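Side-chain contacts in endoglucanase (Clostridium thermocellum, PDB 2YIK), which probably hydrolyses internal beta-1,4-glucosidic bonds of cellulose, as a family 9 glycoside hydrolase of a cellulose-degrading bacterium: residues L335-D339 / S340-E344; F361-P364 / I365-L368. All coordinates share one frame; numbering follows the deposited sequence.

In the fold
The two contacts follow each other along the chain and use carboxylates differently: D337 and E344 join backbone carbonyls on a calcium ion in contact 1, whereas D367 pairs with K363 in contact 2. Contact 1 (335-344) is the bend between helices 322-336 and 342-350, with lysine and acidic side chains of the loop facing outward. Contact 2 (361-368) opens helix 363-373; backbone bonds carry it, and the charged pair with a water lies on its outer side. Contact 1 includes the end of helix 322-336, contact 2 packs against that helix, and F361 touches F343 and E344 directly. Each is part buried, though contact 1 has more exposed residues and lies farther from the centre of the chain.

Contact 1. Residues L335-D339 / S340-E344; sequences LYDKD and SQNFE. With CA (calcium ion), chain B.
The carboxylate oxygen OD2 of D337 is gripped twice: it binds the calcium ion at 2.6 Å and accepts a hydrogen bond from the backbone N of F343 at 2.8 Å. That N-H points almost straight at OD2, with an angle of 168°, yet arrives from above the carboxylate plane, 48° out of it. The second oxygen, OD1, lies 2.6 Å from OG of S340, a hydroxyl that also has OD1 of N342 nearby, so the destination of its proton stays open. With CG swung anti to the backbone N (chi1 -165°), the carboxylate of D337 reaches across the turn. CB of D337 sits directly over the centre of the F343 ring, 3.4 Å from the centroid in a CH-pi contact.

Calcium ties the two sides of the bend together. Besides OD2 it takes the carbonyl O of D337 and the carbonyl O of S340, both carboxylate oxygens of E344 at 2.7 Å, and a water held by the carbonyl O of K338. E344 is bent at chi2, which brings its carboxylate back to the ion as a bidentate ligand. The gathered negative charge is probably balanced by the metal. N333, one helical turn earlier, completes the site. The type I turn D337-S340 thus joins the end of helix 322-336 to helix 342-350, while the F343 ring packs against helices 279-293 and 296-305.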
ATOM      1  N   LEU A 335      18.929   8.744  12.988  1.00 25.82           N
ATOM      2  CA  LEU A 335      18.620   8.292  14.337  1.00 28.10           C
ATOM      3  C   LEU A 335      19.790   7.687  15.116  1.00 29.32           C
ATOM      4  O   LEU A 335      20.011   8.008  16.288  1.00 29.26           O
ATOM      5  CB  LEU A 335      17.512   7.240  14.251  1.00 29.51           C
ATOM      6  CG  LEU A 335      16.160   7.360  14.951  1.00 32.01           C
ATOM      7  CD1 LEU A 335      15.712   8.803  15.068  1.00 32.00           C
ATOM      8  CD2 LEU A 335      15.159   6.530  14.154  1.00 31.03           C
ATOM      9  N   TYR A 336      20.538   6.819  14.443  1.00 28.58           N
ATOM     10  CA  TYR A 336      21.620   6.081  15.067  1.00 28.92           C
ATOM     11  C   TYR A 336      23.058   6.296  14.615  1.00 29.22           C
ATOM     12  O   TYR A 336      23.973   5.799  15.261  1.00 30.66           O
ATOM     13  CB  TYR A 336      21.290   4.593  14.949  1.00 28.68           C
ATOM     14  CG  TYR A 336      19.937   4.251  15.518  1.00 27.90           C
ATOM     15  CD1 TYR A 336      19.707   4.328  16.889  1.00 27.32           C
ATOM     16  CD2 TYR A 336      18.875   3.881  14.689  1.00 27.96           C
ATOM     17  CE1 TYR A 336      18.457   4.048  17.431  1.00 28.16           C
ATOM     18  CE2 TYR A 336      17.611   3.594  15.223  1.00 29.81           C
ATOM     19  CZ  TYR A 336      17.413   3.679  16.600  1.00 30.36           C
ATOM     20  OH  TYR A 336      16.183   3.376  17.153  1.00 31.91           O
ATOM     21  N   ASP A 337      23.280   7.019  13.527  1.00 28.82           N
ATOM     22  CA  ASP A 337      24.642   7.212  13.046  1.00 29.35           C
ATOM     23  C   ASP A 337      24.835   8.593  12.407  1.00 30.13           C
ATOM     24  O   ASP A 337      25.656   8.771  11.530  1.00 29.31           O
ATOM     25  CB  ASP A 337      24.956   6.097  12.043  1.00 29.26           C
ATOM     26  CG  ASP A 337      26.435   5.964  11.741  1.00 31.12           C
ATOM     27  OD1 ASP A 337      27.247   5.911  12.690  1.00 30.02           O
ATOM     28  OD2 ASP A 337      26.783   5.890  10.547  1.00 30.00           O
ATOM     29  N   LYS A 338      24.087   9.576  12.883  1.00 32.33           N
ATOM     30  CA  LYS A 338      24.137  10.941  12.353  1.00 34.80           C
ATOM     31  C   LYS A 338      25.522  11.580  12.227  1.00 35.74           C
ATOM     32  O   LYS A 338      25.874  12.103  11.166  1.00 34.19           O
ATOM     33  CB  LYS A 338      23.239  11.838  13.217  1.00 37.56           C
ATOM     34  CG  LYS A 338      23.208  13.317  12.838  1.00 42.61           C
ATOM     35  CD  LYS A 338      22.267  13.590  11.677  1.00 46.04           C
ATOM     36  CE  LYS A 338      21.602  14.960  11.850  1.00 48.60           C
ATOM     37  NZ  LYS A 338      20.586  15.232  10.786  1.00 49.80           N
ATOM     38  N   ASP A 339      26.307  11.534  13.301  1.00 36.83           N
ATOM     39  CA  ASP A 339      27.627  12.168  13.302  1.00 38.47           C
ATOM     40  C   ASP A 339      28.864  11.323  12.978  1.00 37.30           C
ATOM     41  O   ASP A 339      29.973  11.673  13.383  1.00 37.83           O
ATOM     42  CB  ASP A 339      27.849  12.878  14.642  1.00 41.07           C
ATOM     43  CG  ASP A 339      26.716  13.838  14.988  1.00 45.34           C
ATOM     44  OD1 ASP A 339      26.317  14.644  14.111  1.00 47.29           O
ATOM     45  OD2 ASP A 339      26.227  13.791  16.142  1.00 47.33           O
ATOM     46  N   SER A 340      28.701  10.222  12.256  1.00 34.70           N
ATOM     47  CA  SER A 340      29.865   9.415  11.904  1.00 32.04           C
ATOM     48  C   SER A 340      29.627   8.745  10.553  1.00 29.97           C
ATOM     49  O   SER A 340      28.543   8.843  10.017  1.00 28.05           O
ATOM     50  CB  SER A 340      30.145   8.373  12.995  1.00 31.46           C
ATOM     51  OG  SER A 340      29.587   7.111  12.679  1.00 34.88           O
ATOM     52  N   GLN A 341      30.639   8.085   9.995  1.00 28.86           N
ATOM     53  CA  GLN A 341      30.502   7.425   8.692  1.00 28.06           C
ATOM     54  C   GLN A 341      30.366   5.902   8.766  1.00 27.41           C
ATOM     55  O   GLN A 341      30.471   5.218   7.745  1.00 26.59           O
ATOM     56  CB  GLN A 341      31.700   7.769   7.803  1.00 27.49           C
ATOM     57  CG  GLN A 341      31.696   9.174   7.224  1.00 26.76           C
ATOM     58  CD  GLN A 341      30.531   9.410   6.276  1.00 27.38           C
ATOM     59  OE1 GLN A 341      29.574  10.096   6.614  1.00 29.31           O
ATOM     60  NE2 GLN A 341      30.607   8.829   5.087  1.00 26.12           N
ATOM     61  N   ASN A 342      30.120   5.373   9.962  1.00 27.04           N
ATOM     62  CA  ASN A 342      29.994   3.929  10.137  1.00 28.10           C
ATOM     63  C   ASN A 342      29.002   3.232   9.218  1.00 26.65           C
ATOM     64  O   ASN A 342      29.367   2.271   8.544  1.00 27.29           O
ATOM     65  CB  ASN A 342      29.663   3.587  11.595  1.00 30.54           C
ATOM     66  CG  ASN A 342      30.879   3.673  12.494  1.00 33.74           C
ATOM     67  OD1 ASN A 342      30.970   4.552  13.352  1.00 35.11           O
ATOM     68  ND2 ASN A 342      31.835   2.768  12.285  1.00 31.96           N
ATOM     69  N   PHE A 343      27.755   3.698   9.192  1.00 26.43           N
ATOM     70  CA  PHE A 343      26.741   3.078   8.341  1.00 24.66           C
ATOM     71  C   PHE A 343      27.104   3.222   6.863  1.00 24.18           C
ATOM     72  O   PHE A 343      26.958   2.280   6.086  1.00 24.31           O
ATOM     73  CB  PHE A 343      25.359   3.699   8.602  1.00 25.56           C
ATOM     74  CG  PHE A 343      24.709   3.261   9.899  1.00 25.48           C
ATOM     75  CD1 PHE A 343      25.441   2.610  10.894  1.00 26.65           C
ATOM     76  CD2 PHE A 343      23.361   3.541  10.137  1.00 25.30           C
ATOM     77  CE1 PHE A 343      24.839   2.248  12.110  1.00 27.59           C
ATOM     78  CE2 PHE A 343      22.750   3.185  11.345  1.00 26.90           C
ATOM     79  CZ  PHE A 343      23.489   2.537  12.333  1.00 26.91           C
ATOM     80  N   GLU A 344      27.582   4.400   6.475  1.00 24.73           N
ATOM     81  CA  GLU A 344      27.961   4.631   5.086  1.00 26.17           C
ATOM     82  C   GLU A 344      29.087   3.694   4.656  1.00 26.32           C
ATOM     83  O   GLU A 344      29.032   3.089   3.583  1.00 27.23           O
ATOM     84  CB  GLU A 344      28.409   6.083   4.865  1.00 26.61           C
ATOM     85  CG  GLU A 344      27.301   7.116   4.962  1.00 25.91           C
ATOM     86  CD  GLU A 344      26.979   7.470   6.387  1.00 27.01           C
ATOM     87  OE1 GLU A 344      27.525   6.808   7.301  1.00 27.03           O
ATOM     88  OE2 GLU A 344      26.177   8.401   6.595  1.00 25.68           O
TER
HETATM   89 CA    CA B1332      26.317   8.139   9.263  1.00 29.23          CA
HETATM   90  O   HOH W   1      25.726  10.667   8.818  1.00 24.57           O

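Contact 2. Residues F361-P364 / I365-L368; sequences FWKP and IQDL
This is a local contact within the first turns of helix 363-373, where the chain enters that helix beside helices 322-336 and 392-408. Its outer side carries a lysine-aspartate pair spaced four residues apart. K363 leaves the backbone with CG anti to N (chi1 -174°) and bends at chi2, so that its end runs forward along the helix toward D367. There CE passes 3.3 Å from OD1 of D367, and NZ forms a rather long salt bridge to the same OD1 at 3.5 Å. A water spans the pair, accepting from NZ of K363 at 2.9 Å and donating to OD1 of D367. The amide end of Q366 crosses the lysine at a slant, with NE2 3.8 Å from CD of K363.

Beneath these side chains runs the i to i+4 ladder that defines an alpha-helix. N of Q366 bonds to O of W362, N of D367 to O of K363 at 2.9 Å, and N of L368 to O of P364. P364, having no N-H to give, fits the first turn of a helix, where no such donor is needed. On the inner side, CB of I365 lies at the edge of the W362 indole, 4.2 Å from CE3. D334 accepts a hydrogen bond from NE1 of W362, whose ring also meets Y406 and H410 edge-to-face.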
ATOM      1  N   PHE A 361      22.872   8.947   2.693  1.00 25.16           N
ATOM      2  CA  PHE A 361      21.586   8.275   2.628  1.00 24.59           C
ATOM      3  C   PHE A 361      20.394   9.099   2.137  1.00 23.23           C
ATOM      4  O   PHE A 361      19.500   8.546   1.508  1.00 22.43           O
ATOM      5  CB  PHE A 361      21.304   7.581   3.970  1.00 23.43           C
ATOM      6  CG  PHE A 361      22.174   6.362   4.201  1.00 24.63           C
ATOM      7  CD1 PHE A 361      22.027   5.228   3.402  1.00 24.58           C
ATOM      8  CD2 PHE A 361      23.181   6.369   5.169  1.00 24.75           C
ATOM      9  CE1 PHE A 361      22.871   4.124   3.558  1.00 25.36           C
ATOM     10  CE2 PHE A 361      24.031   5.267   5.333  1.00 24.23           C
ATOM     11  CZ  PHE A 361      23.873   4.144   4.524  1.00 24.23           C
ATOM     12  N   TRP A 362      20.382  10.404   2.388  1.00 23.16           N
ATOM     13  CA  TRP A 362      19.281  11.245   1.903  1.00 24.31           C
ATOM     14  C   TRP A 362      19.481  11.729   0.459  1.00 25.54           C
ATOM     15  O   TRP A 362      18.524  12.152  -0.194  1.00 25.76           O
ATOM     16  CB  TRP A 362      19.091  12.477   2.794  1.00 22.41           C
ATOM     17  CG  TRP A 362      18.260  12.249   4.020  1.00 24.09           C
ATOM     18  CD1 TRP A 362      18.656  12.424   5.316  1.00 21.75           C
ATOM     19  CD2 TRP A 362      16.887  11.829   4.075  1.00 23.17           C
ATOM     20  NE1 TRP A 362      17.619  12.140   6.171  1.00 23.02           N
ATOM     21  CE2 TRP A 362      16.518  11.767   5.437  1.00 22.62           C
ATOM     22  CE3 TRP A 362      15.929  11.487   3.104  1.00 25.38           C
ATOM     23  CZ2 TRP A 362      15.240  11.392   5.861  1.00 23.62           C
ATOM     24  CZ3 TRP A 362      14.650  11.109   3.523  1.00 23.04           C
ATOM     25  CH2 TRP A 362      14.322  11.063   4.892  1.00 25.32           C
ATOM     26  N   LYS A 363      20.715  11.666  -0.039  1.00 25.58           N
ATOM     27  CA  LYS A 363      21.023  12.146  -1.386  1.00 26.84           C
ATOM     28  C   LYS A 363      20.189  11.507  -2.499  1.00 26.38           C
ATOM     29  O   LYS A 363      19.712  12.207  -3.392  1.00 27.13           O
ATOM     30  CB  LYS A 363      22.526  11.989  -1.675  1.00 28.96           C
ATOM     31  CG  LYS A 363      22.991  12.596  -2.992  1.00 32.91           C
ATOM     32  CD  LYS A 363      22.531  14.041  -3.136  1.00 37.87           C
ATOM     33  CE  LYS A 363      23.165  14.726  -4.347  1.00 41.12           C
ATOM     34  NZ  LYS A 363      22.750  16.158  -4.401  1.00 43.32           N
ATOM     35  N   PRO A 364      19.993  10.179  -2.465  1.00 25.83           N
ATOM     36  CA  PRO A 364      19.187   9.596  -3.544  1.00 25.40           C
ATOM     37  C   PRO A 364      17.768  10.164  -3.607  1.00 25.32           C
ATOM     38  O   PRO A 364      17.185  10.283  -4.687  1.00 25.62           O
ATOM     39  CB  PRO A 364      19.200   8.107  -3.213  1.00 25.46           C
ATOM     40  CG  PRO A 364      20.539   7.928  -2.564  1.00 25.34           C
ATOM     41  CD  PRO A 364      20.598   9.122  -1.636  1.00 25.09           C
ATOM     42  N   ILE A 365      17.216  10.510  -2.448  1.00 24.67           N
ATOM     43  CA  ILE A 365      15.871  11.063  -2.393  1.00 24.02           C
ATOM     44  C   ILE A 365      15.887  12.550  -2.740  1.00 24.06           C
ATOM     45  O   ILE A 365      14.913  13.080  -3.272  1.00 23.40           O
ATOM     46  CB  ILE A 365      15.234  10.817  -0.996  1.00 24.73           C
ATOM     47  CG1 ILE A 365      14.702   9.376  -0.921  1.00 23.22           C
ATOM     48  CG2 ILE A 365      14.135  11.838  -0.715  1.00 20.64           C
ATOM     49  CD1 ILE A 365      13.610   9.068  -1.940  1.00 26.68           C
ATOM     50  N   GLN A 366      16.998  13.223  -2.455  1.00 24.67           N
ATOM     51  CA  GLN A 366      17.095  14.634  -2.797  1.00 26.63           C
ATOM     52  C   GLN A 366      17.120  14.710  -4.325  1.00 26.92           C
ATOM     53  O   GLN A 366      16.541  15.618  -4.925  1.00 26.80           O
ATOM     54  CB  GLN A 366      18.362  15.265  -2.210  1.00 27.01           C
ATOM     55  CG  GLN A 366      18.469  16.759  -2.493  1.00 33.13           C
ATOM     56  CD  GLN A 366      19.775  17.376  -2.014  1.00 35.69           C
ATOM     57  OE1 GLN A 366      20.083  18.524  -2.334  1.00 39.15           O
ATOM     58  NE2 GLN A 366      20.547  16.618  -1.247  1.00 36.11           N
ATOM     59  N   ASP A 367      17.791  13.743  -4.949  1.00 26.59           N
ATOM     60  CA  ASP A 367      17.872  13.677  -6.407  1.00 25.58           C
ATOM     61  C   ASP A 367      16.501  13.365  -7.006  1.00 26.81           C
ATOM     62  O   ASP A 367      16.118  13.921  -8.032  1.00 26.50           O
ATOM     63  CB  ASP A 367      18.860  12.595  -6.847  1.00 25.95           C
ATOM     64  CG  ASP A 367      20.303  12.996  -6.626  1.00 27.60           C
ATOM     65  OD1 ASP A 367      20.546  14.139  -6.186  1.00 29.02           O
ATOM     66  OD2 ASP A 367      21.198  12.170  -6.897  1.00 28.31           O
ATOM     67  N   LEU A 368      15.776  12.456  -6.364  1.00 24.85           N
ATOM     68  CA  LEU A 368      14.448  12.070  -6.821  1.00 23.63           C
ATOM     69  C   LEU A 368      13.522  13.281  -6.770  1.00 23.80           C
ATOM     70  O   LEU A 368      12.791  13.570  -7.719  1.00 24.46           O
ATOM     71  CB  LEU A 368      13.883  10.970  -5.924  1.00 22.12           C
ATOM     72  CG  LEU A 368      12.420  10.586  -6.140  1.00 20.89           C
ATOM     73  CD1 LEU A 368      12.254   9.931  -7.514  1.00 20.86           C
ATOM     74  CD2 LEU A 368      11.976   9.646  -5.016  1.00 20.70           C
TER
HETATM   75  O   HOH W   2      20.137  16.571  -5.539  1.00 46.26           O